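Local coordinates for protein Emp47p (form1) (Saccharomyces cerevisiae, PDB 2A6Y) that is a Ca2+-independent cargo receptor with a lectin domain, involved in glycoprotein secretion and required for the exit of Emp46p from the endoplasmic reticulum, at residues 165-170 with 182-187; 131-136 with 148-153; 83-88 with 214-219; 111-116 with 246-251; 13-18 with 225-230. One frame throughout, in Å; residues are numbered along the deposited sequence.

Interaction 1 (165-170 with 182-187); sequences TIRVTY and VDNKVC
D183 reaches back from a tight turn to the backbone of T165. Its CB leads away from strand 164-171, but chi1 of -65° sets CG beside the residue's own backbone N, and this turns the carboxylate round toward the strand. CG comes to 4.0 Å from T165 N. At the tip, OD1 accepts the T165 N-H at 2.9 Å in a nearly straight bond (168°), met on its syn side but somewhat out of the carboxylate plane. The return bond runs from D183 N to T165 O at 2.8 Å, so one residue both gives to and takes from the same partner. T165 O also receives a proton from a water that accepts from N184 N. D183 and N184 are the middle residues of a type I' turn from V182 to K185, and both have positive phi, a conformation that aspartate and asparagine tolerate better than most residues.

Farther along, N184 OD1 lies over one face of the R167 guanidinium, 3.4 Å from NH2. The two planes are 63° apart and the angle is too poor for a hydrogen bond; a water instead links NH2, weakly, to N184 ND2, while E73 forms a salt bridge with R167. On the opposite side of the strand, I166 CG1 meets V182 CG2 at 4.4 Å, two branched apolar residues facing inward.

The turn joins strands 177-182 and 185-194. Strand 164-171 lies between 177-182 and 70-79, with I166 touching F76 of its own sheet and V119 of the facing one.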
# COMPACT_ATOMS: atom_id res chain seq x y z
N THR A 165 2.82 9.63 6.15
CA THR A 165 3.30 8.30 6.47
C THR A 165 2.14 7.43 6.92
O THR A 165 1.47 7.78 7.90
CB THR A 165 4.36 8.33 7.58
OG1 THR A 165 5.51 9.03 7.10
CG2 THR A 165 4.82 6.93 7.92
N ILE A 166 1.97 6.31 6.23
CA ILE A 166 0.99 5.30 6.67
C ILE A 166 1.70 4.18 7.40
O ILE A 166 2.63 3.57 6.84
CB ILE A 166 0.21 4.76 5.45
CG1 ILE A 166 -0.59 5.83 4.72
CG2 ILE A 166 -0.65 3.58 5.90
CD1 ILE A 166 -1.16 5.30 3.39
N ARG A 167 1.26 3.95 8.64
CA ARG A 167 1.87 2.90 9.44
C ARG A 167 0.85 1.79 9.61
O ARG A 167 -0.25 2.05 10.09
CB ARG A 167 2.32 3.40 10.82
CG ARG A 167 2.85 2.23 11.66
CD ARG A 167 3.14 2.64 13.10
NE ARG A 167 4.15 3.68 13.14
CZ ARG A 167 4.57 4.46 14.12
NH1 ARG A 167 4.12 4.42 15.38
NH2 ARG A 167 5.53 5.35 13.83
N VAL A 168 1.20 0.58 9.19
CA VAL A 168 0.37 -0.60 9.31
C VAL A 168 1.03 -1.51 10.33
O VAL A 168 2.18 -1.89 10.14
CB VAL A 168 0.27 -1.34 7.95
CG1 VAL A 168 -0.68 -2.52 8.06
CG2 VAL A 168 -0.17 -0.34 6.86
N THR A 169 0.30 -1.83 11.40
CA THR A 169 0.82 -2.79 12.38
C THR A 169 -0.10 -3.99 12.43
O THR A 169 -1.34 -3.86 12.43
CB THR A 169 0.93 -2.11 13.76
OG1 THR A 169 1.71 -0.91 13.68
CG2 THR A 169 1.60 -3.05 14.74
N TYR A 170 0.48 -5.20 12.49
CA TYR A 170 -0.29 -6.42 12.73
C TYR A 170 0.31 -7.05 13.98
O TYR A 170 1.48 -7.45 13.97
CB TYR A 170 -0.21 -7.35 11.52
CG TYR A 170 -1.18 -8.52 11.58
CD1 TYR A 170 -2.55 -8.32 11.60
CD2 TYR A 170 -0.72 -9.85 11.60
CE1 TYR A 170 -3.47 -9.36 11.65
CE2 TYR A 170 -1.62 -10.89 11.64
CZ TYR A 170 -2.98 -10.63 11.66
OH TYR A 170 -3.88 -11.68 11.70
N VAL A 182 -2.21 7.26 10.00
CA VAL A 182 -1.73 8.26 9.04
C VAL A 182 -1.08 9.36 9.88
O VAL A 182 -1.78 9.94 10.72
CB VAL A 182 -2.86 8.86 8.24
CG1 VAL A 182 -2.33 9.96 7.31
CG2 VAL A 182 -3.54 7.77 7.40
N ASP A 183 0.22 9.59 9.69
CA ASP A 183 0.95 10.51 10.53
C ASP A 183 0.66 10.33 12.02
O ASP A 183 0.41 11.30 12.74
CB ASP A 183 0.57 11.92 10.09
CG ASP A 183 1.08 12.15 8.67
OD1 ASP A 183 2.00 11.44 8.21
OD2 ASP A 183 0.52 13.07 8.02
N ASN A 184 0.70 9.07 12.44
CA ASN A 184 0.56 8.68 13.83
C ASN A 184 -0.86 8.91 14.34
O ASN A 184 -1.04 8.73 15.55
CB ASN A 184 1.57 9.40 14.76
CG ASN A 184 3.03 9.15 14.47
OD1 ASN A 184 3.48 8.04 14.21
ND2 ASN A 184 3.90 10.15 14.47
N LYS A 185 -1.86 9.24 13.56
CA LYS A 185 -3.23 9.27 14.07
C LYS A 185 -3.91 7.98 13.59
O LYS A 185 -3.76 7.65 12.40
CB LYS A 185 -4.05 10.46 13.58
CG LYS A 185 -3.55 11.78 14.11
CD LYS A 185 -4.33 12.98 13.56
CE LYS A 185 -3.77 14.30 14.06
NZ LYS A 185 -2.45 14.57 13.42
N VAL A 186 -4.66 7.30 14.43
CA VAL A 186 -5.35 6.09 13.99
C VAL A 186 -6.37 6.45 12.90
O VAL A 186 -7.23 7.30 13.10
CB VAL A 186 -6.04 5.38 15.15
CG1 VAL A 186 -6.98 4.29 14.66
CG2 VAL A 186 -4.97 4.77 16.04
N CYS A 187 -6.28 5.76 11.77
CA CYS A 187 -7.26 5.76 10.70
C CYS A 187 -8.36 4.76 11.03
O CYS A 187 -9.56 5.05 11.11
CB CYS A 187 -6.56 5.39 9.39
SG CYS A 187 -7.60 5.37 7.92
O HOH W 1 1.70 6.97 10.82
O HOH W 2 6.56 8.49 14.73

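Interaction 2 (131-136 with 148-153); sequences GQLNDG and QSFASC
G131 is bonded through both its backbone polar groups, its N giving to A151 O at 2.9 Å (169°) and its O taking the F150 N-H at 2.8 Å in a more bent bond (145°). The side chains divide between the two sides of this backbone join. On one side lies the F150 ring. Its CG stands between the backbone N and the carbonyl carbon (chi1 64°), which brings the ring back across G131: CE2 comes to 3.3 Å from G131 C. Glycine suits the place because the ring occupies the side where a CB would project. Q132 C and L133 N lie at the ring edge, near its plane, and L133 adds an apolar contact, CD1 to F150 CE2 at 4.1 Å.

Polar groups meet on the other side. Q132 starts away from 148-153, but its chain bends at chi2 and carries the amide back, so that S149 OG donates to Q132 OE1 at 2.7 Å. R130 NH1 also bonds S149 OG, and the other end of the amide, Q132 NE2, is satisfied by I145 O. Both ends of the amide are thereby used, which fixes its flip. Beyond the direct bonds, a water accepts from L133 N at 2.9 Å and donates to Q148 O, carrying the connection on where the chains part.

The F150 ring lies between the two sheets of a beta sandwich, touching L115 of its own sheet and F188 and T190 of the opposite one. The short strand 151-154 is the outermost of its sheet, added antiparallel to 128-135, as befits the two-sheet fold of legume-like lectins.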
# COMPACT_ATOMS: atom_id res chain seq x y z
N GLY A 131 -9.58 0.25 3.88
CA GLY A 131 -9.14 -1.14 3.94
C GLY A 131 -10.09 -2.04 3.16
O GLY A 131 -11.32 -2.00 3.38
N GLN A 132 -9.51 -2.84 2.25
CA GLN A 132 -10.25 -3.83 1.49
C GLN A 132 -9.60 -5.19 1.79
O GLN A 132 -8.36 -5.26 1.91
CB GLN A 132 -10.22 -3.56 -0.01
CG GLN A 132 -10.42 -2.10 -0.41
CD GLN A 132 -11.83 -1.53 -0.23
OE1 GLN A 132 -11.95 -0.37 0.20
NE2 GLN A 132 -12.87 -2.31 -0.56
N LEU A 133 -10.42 -6.23 1.86
CA LEU A 133 -9.93 -7.57 2.07
C LEU A 133 -10.44 -8.51 0.99
O LEU A 133 -11.57 -8.36 0.51
CB LEU A 133 -10.41 -8.12 3.44
CG LEU A 133 -9.37 -8.96 4.19
CD1 LEU A 133 -8.22 -8.11 4.72
CD2 LEU A 133 -10.08 -9.68 5.35
N ASN A 134 -9.61 -9.49 0.66
CA ASN A 134 -10.03 -10.59 -0.22
C ASN A 134 -9.25 -11.83 0.15
O ASN A 134 -8.25 -11.73 0.90
CB ASN A 134 -9.84 -10.18 -1.69
CG ASN A 134 -10.62 -11.11 -2.60
OD1 ASN A 134 -11.72 -11.57 -2.32
ND2 ASN A 134 -10.03 -11.39 -3.75
N ASP A 135 -9.70 -12.98 -0.37
CA ASP A 135 -9.05 -14.25 0.04
C ASP A 135 -8.63 -15.06 -1.18
O ASP A 135 -8.39 -16.26 -1.02
CB ASP A 135 -9.99 -15.05 0.91
CG ASP A 135 -11.28 -15.47 0.22
OD1 ASP A 135 -11.41 -15.19 -1.00
OD2 ASP A 135 -12.15 -16.05 0.94
N GLY A 136 -8.52 -14.38 -2.33
CA GLY A 136 -8.06 -15.05 -3.56
C GLY A 136 -9.04 -15.99 -4.21
O GLY A 136 -8.84 -16.46 -5.34
N GLN A 148 -17.72 -2.01 -0.02
CA GLN A 148 -17.17 -3.21 0.62
C GLN A 148 -15.96 -2.91 1.49
O GLN A 148 -15.42 -3.87 2.09
CB GLN A 148 -16.83 -4.29 -0.46
CG GLN A 148 -18.19 -4.73 -1.08
CD GLN A 148 -18.12 -5.92 -1.99
OE1 GLN A 148 -17.09 -6.12 -2.66
NE2 GLN A 148 -19.19 -6.72 -2.03
N SER A 149 -15.51 -1.66 1.59
CA SER A 149 -14.41 -1.39 2.54
C SER A 149 -14.74 -1.91 3.93
O SER A 149 -15.88 -1.65 4.39
CB SER A 149 -14.11 0.11 2.63
OG SER A 149 -14.09 0.72 1.33
N PHE A 150 -13.79 -2.62 4.57
CA PHE A 150 -14.14 -3.11 5.93
C PHE A 150 -13.94 -2.02 6.96
O PHE A 150 -14.46 -2.12 8.09
CB PHE A 150 -13.36 -4.37 6.34
CG PHE A 150 -11.86 -4.21 6.49
CD1 PHE A 150 -11.24 -3.78 7.65
CD2 PHE A 150 -11.04 -4.51 5.40
CE1 PHE A 150 -9.86 -3.62 7.74
CE2 PHE A 150 -9.66 -4.37 5.48
CZ PHE A 150 -9.07 -3.92 6.64
N ALA A 151 -13.20 -1.01 6.57
CA ALA A 151 -12.90 0.11 7.46
C ALA A 151 -12.31 1.25 6.62
O ALA A 151 -11.79 1.02 5.53
CB ALA A 151 -11.92 -0.21 8.57
N SER A 152 -12.37 2.47 7.09
CA SER A 152 -11.82 3.61 6.36
C SER A 152 -11.71 4.81 7.29
O SER A 152 -12.33 4.91 8.36
CB SER A 152 -12.75 3.97 5.18
OG SER A 152 -14.00 4.45 5.68
N CYS A 153 -10.91 5.76 6.76
CA CYS A 153 -10.94 7.12 7.37
C CYS A 153 -10.89 8.10 6.22
O CYS A 153 -10.48 7.83 5.08
CB CYS A 153 -9.83 7.35 8.41
SG CYS A 153 -8.17 7.32 7.65
O HOH W 3 -13.26 -5.53 2.01

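Interaction 3 (83-88 with 214-219); sequences GQTDGG and NAESFE
T85 OG1 is held from two directions: G87 N donates to it at 2.9 Å, making an ST turn, and a water lies 2.6 Å from it. That water is the polar link to the other chain segment, standing 2.7 Å from E216 OE1 and 3.1 Å from N214 OD1. It donates to both, although with further acceptors nearby these two bonds are probably shared with others. N214 OD1 also takes the E216 N-H at 3.0 Å, an Asx turn that closes the bend leading into strand 217-227. Threonine and asparagine suit these places because each folds its own backbone while presenting an oxygen to the shared water.

Direct contact is van der Waals only. T85 turns its methyl CG2 to N214 ND2 at 3.6 Å, the two side chains crossing at about a right angle; the amide nitrogen spends its protons on V211 O and N208 O. E216 CG lies anti to the backbone N (chi1 -171°) and the chain runs on extended, which carries OE1 out to the water while OE2 bonds S78 OG. F218 brings the end of its ring against the backbone of G88, CZ to CA at 4.0 Å.

The loop 83-88 leads from strand 70-79 of one sheet to 88-95 of the other. With no hydrogen bond running directly between the segments, this buried contact relies on one shared water and on van der Waals contact.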
# COMPACT_ATOMS: atom_id res chain seq x y z
N GLY A 83 -8.49 17.51 -7.57
CA GLY A 83 -9.80 17.25 -8.16
C GLY A 83 -10.12 15.77 -8.08
O GLY A 83 -9.24 14.92 -8.00
N GLN A 84 -11.42 15.47 -8.15
CA GLN A 84 -11.85 14.06 -8.12
C GLN A 84 -11.41 13.34 -9.37
O GLN A 84 -11.65 13.83 -10.47
CB GLN A 84 -13.38 14.05 -8.01
CG GLN A 84 -13.88 12.60 -8.01
CD GLN A 84 -15.37 12.46 -7.90
OE1 GLN A 84 -15.96 11.37 -8.09
NE2 GLN A 84 -16.07 13.55 -7.63
N THR A 85 -10.77 12.18 -9.25
CA THR A 85 -10.38 11.40 -10.39
C THR A 85 -10.58 9.90 -10.11
O THR A 85 -10.85 9.54 -8.97
CB THR A 85 -8.88 11.53 -10.80
OG1 THR A 85 -8.10 10.79 -9.85
CG2 THR A 85 -8.43 12.99 -10.80
N ASP A 86 -10.39 9.08 -11.16
CA ASP A 86 -10.38 7.65 -11.08
C ASP A 86 -8.99 7.12 -10.76
O ASP A 86 -8.77 5.91 -10.84
CB ASP A 86 -10.82 7.09 -12.46
CG ASP A 86 -10.00 7.71 -13.60
OD1 ASP A 86 -9.37 8.81 -13.59
OD2 ASP A 86 -10.07 7.01 -14.65
N GLY A 87 -8.03 7.97 -10.41
CA GLY A 87 -6.72 7.47 -10.04
C GLY A 87 -6.73 6.92 -8.61
O GLY A 87 -7.76 6.95 -7.91
N GLY A 88 -5.57 6.45 -8.18
CA GLY A 88 -5.47 6.06 -6.75
C GLY A 88 -4.12 5.36 -6.57
O GLY A 88 -3.46 4.93 -7.55
N ASN A 214 -6.02 14.21 -16.19
CA ASN A 214 -5.15 14.67 -15.12
C ASN A 214 -3.74 14.07 -15.18
O ASN A 214 -3.58 12.97 -15.76
CB ASN A 214 -5.82 14.34 -13.78
CG ASN A 214 -5.64 12.89 -13.39
OD1 ASN A 214 -4.63 12.55 -12.72
ND2 ASN A 214 -6.58 12.02 -13.78
N ALA A 215 -2.79 14.79 -14.55
CA ALA A 215 -1.42 14.27 -14.50
C ALA A 215 -0.97 14.14 -13.07
O ALA A 215 0.15 14.48 -12.68
CB ALA A 215 -0.52 15.19 -15.33
N GLU A 216 -1.86 13.62 -12.21
CA GLU A 216 -1.50 13.44 -10.81
C GLU A 216 -0.27 12.51 -10.70
O GLU A 216 -0.20 11.46 -11.40
CB GLU A 216 -2.67 12.83 -10.04
CG GLU A 216 -2.43 12.81 -8.52
CD GLU A 216 -3.70 12.60 -7.71
OE1 GLU A 216 -4.81 12.35 -8.30
OE2 GLU A 216 -3.63 12.67 -6.46
N SER A 217 0.65 12.91 -9.83
CA SER A 217 1.89 12.12 -9.67
C SER A 217 2.01 11.56 -8.28
O SER A 217 2.18 12.34 -7.33
CB SER A 217 3.08 13.03 -10.04
OG SER A 217 4.28 12.29 -9.96
N PHE A 218 1.93 10.25 -8.09
CA PHE A 218 2.12 9.63 -6.82
C PHE A 218 3.59 9.24 -6.65
O PHE A 218 4.19 8.64 -7.53
CB PHE A 218 1.25 8.37 -6.74
CG PHE A 218 -0.23 8.66 -6.71
CD1 PHE A 218 -0.81 9.08 -5.52
CD2 PHE A 218 -1.00 8.52 -7.87
CE1 PHE A 218 -2.16 9.34 -5.48
CE2 PHE A 218 -2.37 8.82 -7.80
CZ PHE A 218 -2.94 9.21 -6.60
N GLU A 219 4.15 9.62 -5.49
CA GLU A 219 5.57 9.47 -5.19
C GLU A 219 5.80 8.70 -3.91
O GLU A 219 5.06 8.89 -2.93
CB GLU A 219 6.24 10.86 -5.00
CG GLU A 219 6.11 11.73 -6.28
CD GLU A 219 6.85 13.05 -6.13
OE1 GLU A 219 6.84 13.61 -5.01
OE2 GLU A 219 7.43 13.52 -7.14
O HOH W 4 -5.51 10.80 -10.38

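Interaction 4 (111-116 with 246-251). With SO4 (sulfate ion), chain C.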
# COMPACT_ATOMS: atom_id res chain seq x y z
N ASN A 111 -7.45 -10.19 -7.82
CA ASN A 111 -7.73 -11.50 -7.21
C ASN A 111 -6.83 -11.80 -6.02
O ASN A 111 -6.48 -12.97 -5.76
CB ASN A 111 -7.56 -12.59 -8.27
CG ASN A 111 -6.11 -12.74 -8.70
OD1 ASN A 111 -5.32 -11.78 -8.70
ND2 ASN A 111 -5.77 -13.99 -9.07
N TYR A 112 -6.49 -10.76 -5.24
CA TYR A 112 -5.55 -10.91 -4.15
C TYR A 112 -6.12 -11.68 -2.97
O TYR A 112 -7.34 -11.75 -2.76
CB TYR A 112 -5.07 -9.51 -3.68
CG TYR A 112 -6.18 -8.64 -3.11
CD1 TYR A 112 -6.30 -8.57 -1.72
CD2 TYR A 112 -7.08 -7.94 -3.91
CE1 TYR A 112 -7.28 -7.78 -1.13
CE2 TYR A 112 -8.10 -7.14 -3.31
CZ TYR A 112 -8.18 -7.09 -1.93
OH TYR A 112 -9.17 -6.35 -1.33
N ASP A 113 -5.25 -12.26 -2.20
CA ASP A 113 -5.53 -12.91 -0.90
C ASP A 113 -4.79 -12.11 0.16
O ASP A 113 -3.56 -12.28 0.32
CB ASP A 113 -5.04 -14.36 -0.94
CG ASP A 113 -5.13 -15.09 0.39
OD1 ASP A 113 -5.82 -14.54 1.31
OD2 ASP A 113 -4.54 -16.18 0.53
N GLY A 114 -5.48 -11.21 0.86
CA GLY A 114 -4.86 -10.41 1.89
C GLY A 114 -5.49 -9.03 1.94
O GLY A 114 -6.71 -8.90 1.92
N LEU A 115 -4.63 -8.01 2.05
CA LEU A 115 -5.05 -6.64 2.34
C LEU A 115 -4.67 -5.64 1.24
O LEU A 115 -3.51 -5.64 0.84
CB LEU A 115 -4.37 -6.17 3.63
CG LEU A 115 -4.63 -4.73 4.07
CD1 LEU A 115 -6.07 -4.49 4.47
CD2 LEU A 115 -3.71 -4.39 5.24
N GLN A 116 -5.65 -4.84 0.85
CA GLN A 116 -5.40 -3.69 -0.02
C GLN A 116 -5.69 -2.43 0.79
O GLN A 116 -6.80 -2.36 1.35
CB GLN A 116 -6.26 -3.72 -1.26
CG GLN A 116 -6.18 -2.51 -2.13
CD GLN A 116 -7.32 -2.29 -3.10
OE1 GLN A 116 -8.41 -2.86 -2.96
NE2 GLN A 116 -7.11 -1.47 -4.15
N LEU A 246 -4.25 -22.30 3.39
CA LEU A 246 -4.84 -21.28 4.22
C LEU A 246 -4.89 -19.95 3.48
O LEU A 246 -3.97 -19.64 2.73
CB LEU A 246 -4.06 -21.17 5.53
CG LEU A 246 -4.03 -22.49 6.33
CD1 LEU A 246 -3.78 -22.22 7.80
CD2 LEU A 246 -5.33 -23.26 6.12
N ILE A 247 -5.98 -19.24 3.74
CA ILE A 247 -6.26 -17.95 3.09
C ILE A 247 -6.73 -16.94 4.12
O ILE A 247 -7.14 -17.32 5.22
CB ILE A 247 -7.34 -18.11 2.01
CG1 ILE A 247 -8.70 -18.58 2.54
CG2 ILE A 247 -6.86 -19.03 0.89
CD1 ILE A 247 -9.73 -18.79 1.45
N THR A 248 -6.64 -15.68 3.72
CA THR A 248 -7.10 -14.61 4.63
C THR A 248 -8.54 -14.79 5.03
O THR A 248 -9.37 -15.16 4.18
CB THR A 248 -6.89 -13.27 3.91
OG1 THR A 248 -5.48 -13.12 3.68
CG2 THR A 248 -7.29 -12.09 4.80
N LYS A 249 -8.84 -14.50 6.29
CA LYS A 249 -10.19 -14.62 6.80
C LYS A 249 -10.61 -13.31 7.45
O LYS A 249 -9.77 -12.57 7.98
CB LYS A 249 -10.30 -15.70 7.89
CG LYS A 249 -10.23 -17.11 7.33
CD LYS A 249 -10.41 -18.04 8.55
CE LYS A 249 -10.10 -17.24 9.80
NZ LYS A 249 -9.76 -18.00 11.04
N TYR A 250 -11.88 -13.07 7.41
CA TYR A 250 -12.53 -11.94 8.08
C TYR A 250 -13.54 -12.59 9.03
O TYR A 250 -14.51 -13.18 8.56
CB TYR A 250 -13.22 -11.02 7.11
CG TYR A 250 -13.68 -9.71 7.69
CD1 TYR A 250 -12.78 -8.72 8.02
CD2 TYR A 250 -15.02 -9.42 7.90
CE1 TYR A 250 -13.14 -7.51 8.54
CE2 TYR A 250 -15.41 -8.20 8.43
CZ TYR A 250 -14.48 -7.24 8.76
OH TYR A 250 -14.90 -6.02 9.29
N ILE A 251 -13.28 -12.50 10.31
CA ILE A 251 -14.08 -13.22 11.30
C ILE A 251 -15.06 -12.28 11.97
O ILE A 251 -16.27 -12.34 11.71
CB ILE A 251 -13.06 -13.87 12.27
CG1 ILE A 251 -12.11 -14.83 11.53
CG2 ILE A 251 -13.71 -14.55 13.45
CD1 ILE A 251 -11.67 -15.98 12.41
S SO4 C . -2.12 -13.59 -8.94
O1 SO4 C . -0.66 -13.75 -9.35
O2 SO4 C . -2.57 -12.15 -9.21
O3 SO4 C . -2.96 -14.58 -9.66
O4 SO4 C . -2.19 -13.90 -7.49
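D113 OD1 takes two hydrogen bonds from one residue, T248, whose backbone N and hydroxyl OG1 each lie 2.8 Å from D113 OD1. The N-H comes in nearly straight (162°) on the syn lone pair, whereas OG1 approaches from above the carboxylate plane, 38° out of it. Threonine can do both because chi1 of -62° puts OG1 beside its own backbone N, so the two donors converge on one acceptor. The other oxygen, D113 OD2, is bonded by Q95 NE2 and lies 3.6 Å from I247 CA, with the D113 and I247 side chains crossing at about a right angle.

Next to D113 in the chain, G114 CA packs 3.3 Å from T248 OG1. The chain turns a corner here at backbone angles that only glycine adopts comfortably, and strand 115-120 then runs on into its sheet.

At the far end of 111-116, N111 ND2 donates to O3 of a sulfate at 2.9 Å; R101 and D102 complete this site, probably filled from the crystallisation liquor.

Bound through both oxygens, the buried D113 carboxylate is fixed in rotation and probably stays ionised, tying the C-terminal segment of the model to the sandwich.

Interaction 5 (13-18 with 225-230); sequences KLSSDY and FFNGVI
L14 and I230 enclose the F226 ring from opposite faces. L14 CD1 sits 4.2 Å from the ring centroid and 19° off the normal, a CH-pi contact, while I230 CG2 covers the other face toward the rim. A chi1 of 174° swings L14 CG away from the backbone N and lays the branch over the ring, with CB 3.9 Å from F226 CE1. The preceding ring, F225, meets other groups: S15 CB lies at its edge, and Y18 CB is 3.8 Å from F225 CG. The Y18 and F225 rings are inclined at 57°, neither stacked nor edge-to-face, though each meets F64 edge-to-face.

The backbones join at a single bridge, S15 N giving to F225 O at 2.8 Å and N227 N giving to K13 O at 3.0 Å. K13 stretches out alongside, its methylenes passing N227 O, until NZ donates to V229 O at 3.0 Å; a long, straight lysine suits this span. N227 ND2 donates to two waters, one of which donates to K13 O.

Two kinds of force thus pin the N-terminal segment to strand 217-227: aromatic faces and edges take the apolar groups, and backbone carbonyls take the N-H and ammonium donors.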
# COMPACT_ATOMS: atom_id res chain seq x y z
N LYS A 13 14.76 -3.87 15.45
CA LYS A 13 13.70 -4.60 14.77
C LYS A 13 13.61 -4.27 13.29
O LYS A 13 12.95 -5.01 12.54
CB LYS A 13 12.35 -4.24 15.41
CG LYS A 13 12.36 -4.42 16.91
CD LYS A 13 10.99 -4.10 17.54
CE LYS A 13 10.90 -4.69 18.93
NZ LYS A 13 9.69 -4.25 19.69
N LEU A 14 14.24 -3.18 12.86
CA LEU A 14 14.12 -2.81 11.44
C LEU A 14 14.74 -3.88 10.56
O LEU A 14 15.83 -4.39 10.85
CB LEU A 14 14.82 -1.47 11.24
CG LEU A 14 14.98 -0.91 9.83
CD1 LEU A 14 13.62 -0.50 9.30
CD2 LEU A 14 15.97 0.24 9.88
N SER A 15 14.04 -4.20 9.49
CA SER A 15 14.51 -5.20 8.57
C SER A 15 15.11 -4.56 7.33
O SER A 15 14.35 -3.99 6.51
CB SER A 15 13.34 -6.09 8.11
OG SER A 15 13.78 -6.96 7.05
N SER A 16 16.43 -4.67 7.13
CA SER A 16 16.89 -4.08 5.87
C SER A 16 16.36 -4.84 4.66
O SER A 16 16.16 -4.24 3.60
CB SER A 16 18.42 -4.01 5.89
OG SER A 16 18.96 -5.31 5.91
N ASP A 17 16.15 -6.14 4.77
CA ASP A 17 15.74 -6.95 3.63
C ASP A 17 14.38 -6.49 3.09
O ASP A 17 14.18 -6.65 1.87
CB ASP A 17 15.65 -8.44 3.96
CG ASP A 17 16.93 -9.17 4.25
OD1 ASP A 17 17.95 -8.68 3.72
OD2 ASP A 17 17.02 -10.19 4.99
N TYR A 18 13.50 -5.99 3.95
CA TYR A 18 12.15 -5.66 3.45
C TYR A 18 11.91 -4.16 3.50
O TYR A 18 10.75 -3.78 3.33
CB TYR A 18 11.14 -6.44 4.30
CG TYR A 18 11.30 -7.92 4.00
CD1 TYR A 18 10.85 -8.47 2.80
CD2 TYR A 18 11.91 -8.73 4.95
CE1 TYR A 18 11.02 -9.81 2.56
CE2 TYR A 18 12.08 -10.06 4.71
CZ TYR A 18 11.63 -10.61 3.51
OH TYR A 18 11.82 -11.96 3.30
N PHE A 225 10.29 -1.43 7.27
CA PHE A 225 9.65 -2.67 7.68
C PHE A 225 10.31 -3.15 8.97
O PHE A 225 11.53 -3.18 9.00
CB PHE A 225 9.79 -3.74 6.59
CG PHE A 225 8.85 -4.90 6.85
CD1 PHE A 225 7.58 -4.89 6.28
CD2 PHE A 225 9.27 -5.97 7.65
CE1 PHE A 225 6.70 -5.91 6.55
CE2 PHE A 225 8.37 -7.00 7.92
CZ PHE A 225 7.11 -6.98 7.34
N PHE A 226 9.51 -3.51 9.97
CA PHE A 226 9.99 -3.96 11.25
C PHE A 226 9.43 -5.34 11.57
O PHE A 226 8.23 -5.56 11.39
CB PHE A 226 9.55 -3.00 12.39
CG PHE A 226 10.03 -1.58 12.19
CD1 PHE A 226 11.19 -1.13 12.82
CD2 PHE A 226 9.32 -0.70 11.39
CE1 PHE A 226 11.58 0.19 12.63
CE2 PHE A 226 9.73 0.62 11.22
CZ PHE A 226 10.87 1.06 11.84
N ASN A 227 10.28 -6.20 12.10
CA ASN A 227 9.84 -7.46 12.68
C ASN A 227 9.40 -7.24 14.12
O ASN A 227 10.19 -6.81 14.96
CB ASN A 227 11.03 -8.45 12.60
CG ASN A 227 11.09 -8.94 11.15
OD1 ASN A 227 10.04 -9.27 10.63
ND2 ASN A 227 12.29 -8.97 10.62
N GLY A 228 8.16 -7.46 14.48
CA GLY A 228 7.61 -7.09 15.76
C GLY A 228 6.76 -5.84 15.69
O GLY A 228 6.56 -5.27 14.62
N VAL A 229 6.26 -5.38 16.83
CA VAL A 229 5.47 -4.14 16.81
C VAL A 229 6.37 -3.05 17.39
O VAL A 229 7.12 -3.34 18.34
CB VAL A 229 4.17 -4.40 17.55
CG1 VAL A 229 3.48 -3.14 18.01
CG2 VAL A 229 3.27 -5.20 16.60
N ILE A 230 6.33 -1.85 16.81
CA ILE A 230 7.28 -0.82 17.26
C ILE A 230 6.83 -0.26 18.59
O ILE A 230 6.28 -1.03 19.39
CB ILE A 230 7.43 0.25 16.18
CG1 ILE A 230 6.14 0.74 15.56
CG2 ILE A 230 8.35 -0.33 15.10
CD1 ILE A 230 5.33 1.69 16.40
O HOH W 5 14.47 -7.36 11.72
O HOH W 6 14.15 -9.92 8.16

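The five contacts are spread over the two sheets of one beta sandwich and its chain ends. Interactions 1 and 2 are joined covalently by the C153-C187 disulfide, whose SG atoms lie 2.1 Å apart; it links strand 151-154 of one sheet to 185-194 of the other, though the contact centres are about 16 Å apart. Interactions 2 and 4 sit side by side, centres about 9 Å apart, because strands 128-135 and 115-120 are neighbours. Interaction 5 touches interaction 1 where R167 NH1 meets I230 CD1 at 3.2 Å. Interactions 3 and 5 use strand 217-227 at its two ends, centres about 30 Å apart. The sulfate belongs to the N111 end of interaction 4. Interactions 4 and 5 secure the C-terminal and N-terminal segments respectively.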